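Local coordinates for protein Endonuclease/exonuclease/phosphatase (Beutenbergia cavernae DSM 12333, PDB 4RUW) that belongs to the endonuclease/exonuclease/phosphatase family, pairing a DNase I-like domain with an Ig-like domain and carrying a bound zinc ion, at residues P165-N170 with L217-D222. Numbering follows the deposited sequence. Where two conformers were deposited one is given.
Sequences PLPNEN and LRIVLD
Helix-on-sheet packing at the edge of a β-sheet is illustrated where L166, on strand 157-166 at the border of its sheet, and P167, in the loop that follows, meet I219 and V220 on helix 207-222. The contact is wholly apolar. L166 reaches the helix with both branches of its isobutyl group: CD2 lies 3.6 Å from I219 CG2, the two side chains running alongside each other in opposed senses, while CD1 comes within 3.8 Å of V220 CG2, the V220 side chain lying roughly perpendicular to that of L166. In the DNase I-like fold, helices cover the outer faces of two mixed β-sheets, and here the helix follows strand 192-200 and leads into strand 230-233 of the sheet that L166 borders. I219 divides its two branches between neighbouring residues. With chi1 at -68°, its CG1 stands opposite its own carbonyl carbon and carries CD1 out to the CD-CG side of the P167 ring, with 3.5 Å between I219 CD1 and P167 CD. From P167 onward the loop is tied to the same helix by hydrogen bonds: Q216 NE2 to P167 O, and the two carboxylate oxygens of D212 separately accept the side-chain amides of N168 and N170.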
ATOM      1  N   PRO A 165     -11.940 -10.948   9.013  1.00 13.51           N
ATOM      2  CA  PRO A 165     -12.751 -11.006   7.792  1.00 14.23           C
ATOM      3  C   PRO A 165     -13.160  -9.617   7.316  1.00 13.30           C
ATOM      4  O   PRO A 165     -13.417  -8.734   8.140  1.00 14.90           O
ATOM      5  CB  PRO A 165     -13.983 -11.795   8.236  1.00 16.03           C
ATOM      6  CG  PRO A 165     -14.069 -11.568   9.722  1.00 18.26           C
ATOM      7  CD  PRO A 165     -12.646 -11.501  10.186  1.00 16.00           C
ATOM      8  N   LEU A 166     -13.238  -9.433   6.004  1.00 12.69           N
ATOM      9  CA  LEU A 166     -13.651  -8.164   5.428  1.00 13.63           C
ATOM     10  C   LEU A 166     -14.917  -8.420   4.609  1.00 16.88           C
ATOM     11  O   LEU A 166     -14.966  -9.359   3.837  1.00 22.67           O
ATOM     12  CB  LEU A 166     -12.521  -7.587   4.563  1.00 13.76           C
ATOM     13  CG  LEU A 166     -11.194  -7.338   5.292  1.00 12.97           C
ATOM     14  CD1 LEU A 166     -10.107  -6.938   4.310  1.00 14.15           C
ATOM     15  CD2 LEU A 166     -11.335  -6.284   6.377  1.00 14.18           C
ATOM     16  N   PRO A 167     -15.943  -7.575   4.769  1.00 17.76           N
ATOM     17  CA  PRO A 167     -17.302  -7.839   4.285  1.00 18.57           C
ATOM     18  C   PRO A 167     -17.488  -7.597   2.789  1.00 15.61           C
ATOM     19  O   PRO A 167     -16.768  -6.798   2.217  1.00 16.63           O
ATOM     20  CB  PRO A 167     -18.124  -6.801   5.050  1.00 21.36           C
ATOM     21  CG  PRO A 167     -17.206  -5.634   5.142  1.00 21.35           C
ATOM     22  CD  PRO A 167     -15.851  -6.249   5.411  1.00 19.58           C
ATOM     23  N   ASN A 168     -18.470  -8.264   2.186  1.00 14.89           N
ATOM     24  CA  ASN A 168     -18.953  -7.927   0.848  1.00 14.40           C
ATOM     25  C   ASN A 168     -20.474  -7.766   0.859  1.00 13.74           C
ATOM     26  O   ASN A 168     -21.181  -8.285   0.000  1.00 14.91           O
ATOM     27  CB  ASN A 168     -18.540  -8.985  -0.181  1.00 15.19           C
ATOM     28  CG  ASN A 168     -17.232  -8.645  -0.882  1.00 14.16           C
ATOM     29  OD1 ASN A 168     -16.243  -9.352  -0.730  1.00 15.48           O
ATOM     30  ND2 ASN A 168     -17.230  -7.568  -1.664  1.00 13.80           N
ATOM     31  N   GLU A 169     -20.979  -7.041   1.850  1.00 14.28           N
ATOM     32  CA  GLU A 169     -22.420  -6.944   2.064  1.00 14.95           C
ATOM     33  C   GLU A 169     -23.164  -6.220   0.941  1.00 15.11           C
ATOM     34  O   GLU A 169     -24.298  -6.558   0.632  1.00 16.46           O
ATOM     35  CB  GLU A 169     -22.708  -6.303   3.428  1.00 16.12           C
ATOM     36  CG  GLU A 169     -24.182  -6.226   3.819  1.00 17.00           C
ATOM     37  CD  GLU A 169     -24.842  -7.582   4.058  1.00 16.88           C
ATOM     38  OE1 GLU A 169     -24.135  -8.612   4.153  1.00 18.11           O
ATOM     39  OE2 GLU A 169     -26.088  -7.613   4.151  1.00 18.05           O
ATOM     40  N   ASN A 170     -22.542  -5.222   0.330  1.00 14.67           N
ATOM     41  CA  ASN A 170     -23.210  -4.528  -0.770  1.00 15.29           C
ATOM     42  C   ASN A 170     -23.254  -5.361  -2.044  1.00 15.43           C
ATOM     43  O   ASN A 170     -24.260  -5.382  -2.746  1.00 17.61           O
ATOM     44  CB  ASN A 170     -22.568  -3.170  -1.031  1.00 15.74           C
ATOM     45  CG  ASN A 170     -22.661  -2.260   0.170  1.00 16.19           C
ATOM     46  OD1 ASN A 170     -23.741  -1.765   0.501  1.00 17.86           O
ATOM     47  ND2 ASN A 170     -21.534  -2.037   0.838  1.00 17.28           N
ATOM     48  N   LEU A 217     -11.840  -1.268   3.616  1.00 11.35           N
ATOM     49  CA  LEU A 217     -10.724  -0.408   3.966  1.00 11.75           C
ATOM     50  C   LEU A 217     -10.875   0.211   5.359  1.00 11.23           C
ATOM     51  O   LEU A 217      -9.893   0.343   6.089  1.00 12.08           O
ATOM     52  CB  LEU A 217     -10.505   0.662   2.903  1.00 12.16           C
ATOM     53  CG  LEU A 217      -9.302   1.583   3.120  1.00 12.10           C
ATOM     54  CD1 LEU A 217      -7.976   0.817   3.120  1.00 14.03           C
ATOM     55  CD2 LEU A 217      -9.299   2.670   2.076  1.00 13.32           C
ATOM     56  N   ARG A 218     -12.093   0.619   5.717  0.51 11.84           N
ATOM     57  CA  ARG A 218     -12.356   1.134   7.064  0.51 12.67           C
ATOM     58  C   ARG A 218     -11.872   0.150   8.107  0.51 11.98           C
ATOM     59  O   ARG A 218     -11.201   0.518   9.068  0.51 13.22           O
ATOM     60  CB  ARG A 218     -13.845   1.356   7.278  0.51 14.13           C
ATOM     61  CG  ARG A 218     -14.391   2.554   6.565  0.51 16.07           C
ATOM     62  CD  ARG A 218     -13.995   3.869   7.221  0.51 17.03           C
ATOM     63  NE  ARG A 218     -15.041   4.871   7.003  0.51 17.21           N
ATOM     64  CZ  ARG A 218     -14.842   6.186   7.063  0.51 17.34           C
ATOM     65  NH1 ARG A 218     -15.841   7.033   6.823  0.51 17.41           N
ATOM     66  NH2 ARG A 218     -13.637   6.666   7.345  0.51 15.23           N
ATOM     67  N   ILE A 219     -12.245  -1.110   7.928  1.00 12.11           N
ATOM     68  CA  ILE A 219     -11.896  -2.141   8.901  1.00 12.62           C
ATOM     69  C   ILE A 219     -10.377  -2.342   8.931  1.00 11.88           C
ATOM     70  O   ILE A 219      -9.768  -2.406   9.999  1.00 12.78           O
ATOM     71  CB  ILE A 219     -12.618  -3.453   8.595  1.00 12.89           C
ATOM     72  CG1 ILE A 219     -14.113  -3.275   8.844  1.00 14.75           C
ATOM     73  CG2 ILE A 219     -12.076  -4.588   9.454  1.00 13.76           C
ATOM     74  CD1 ILE A 219     -14.967  -4.315   8.193  1.00 18.05           C
ATOM     75  N   VAL A 220      -9.759  -2.405   7.760  1.00 11.22           N
ATOM     76  CA  VAL A 220      -8.309  -2.550   7.695  1.00 11.91           C
ATOM     77  C   VAL A 220      -7.617  -1.412   8.449  1.00 11.66           C
ATOM     78  O   VAL A 220      -6.750  -1.643   9.301  1.00 12.85           O
ATOM     79  CB  VAL A 220      -7.832  -2.588   6.239  1.00 11.81           C
ATOM     80  CG1 VAL A 220      -6.325  -2.456   6.156  1.00 13.07           C
ATOM     81  CG2 VAL A 220      -8.304  -3.871   5.578  1.00 12.90           C
ATOM     82  N   LEU A 221      -8.018  -0.178   8.167  1.00 11.70           N
ATOM     83  CA  LEU A 221      -7.359   0.969   8.781  1.00 12.17           C
ATOM     84  C   LEU A 221      -7.547   1.002  10.291  1.00 12.11           C
ATOM     85  O   LEU A 221      -6.655   1.406  11.030  1.00 13.80           O
ATOM     86  CB  LEU A 221      -7.836   2.271   8.146  1.00 12.26           C
ATOM     87  CG  LEU A 221      -7.416   2.481   6.689  1.00 13.01           C
ATOM     88  CD1 LEU A 221      -8.050   3.752   6.136  1.00 14.09           C
ATOM     89  CD2 LEU A 221      -5.899   2.536   6.568  1.00 14.50           C
ATOM     90  N   ASP A 222      -8.711   0.562  10.749  0.60 12.56           N
ATOM     91  CA  ASP A 222      -8.975   0.564  12.179  0.60 13.76           C
ATOM     92  C   ASP A 222      -8.123  -0.479  12.913  0.60 14.46           C
ATOM     93  O   ASP A 222      -8.022  -0.449  14.130  0.60 17.57           O
ATOM     94  CB  ASP A 222     -10.474   0.401  12.449  0.60 15.60           C
ATOM     95  CG  ASP A 222     -11.275   1.652  12.068  0.60 16.98           C
ATOM     96  OD1 ASP A 222     -10.661   2.697  11.766  0.60 17.54           O
ATOM     97  OD2 ASP A 222     -12.523   1.607  12.083  0.60 17.85           O
TER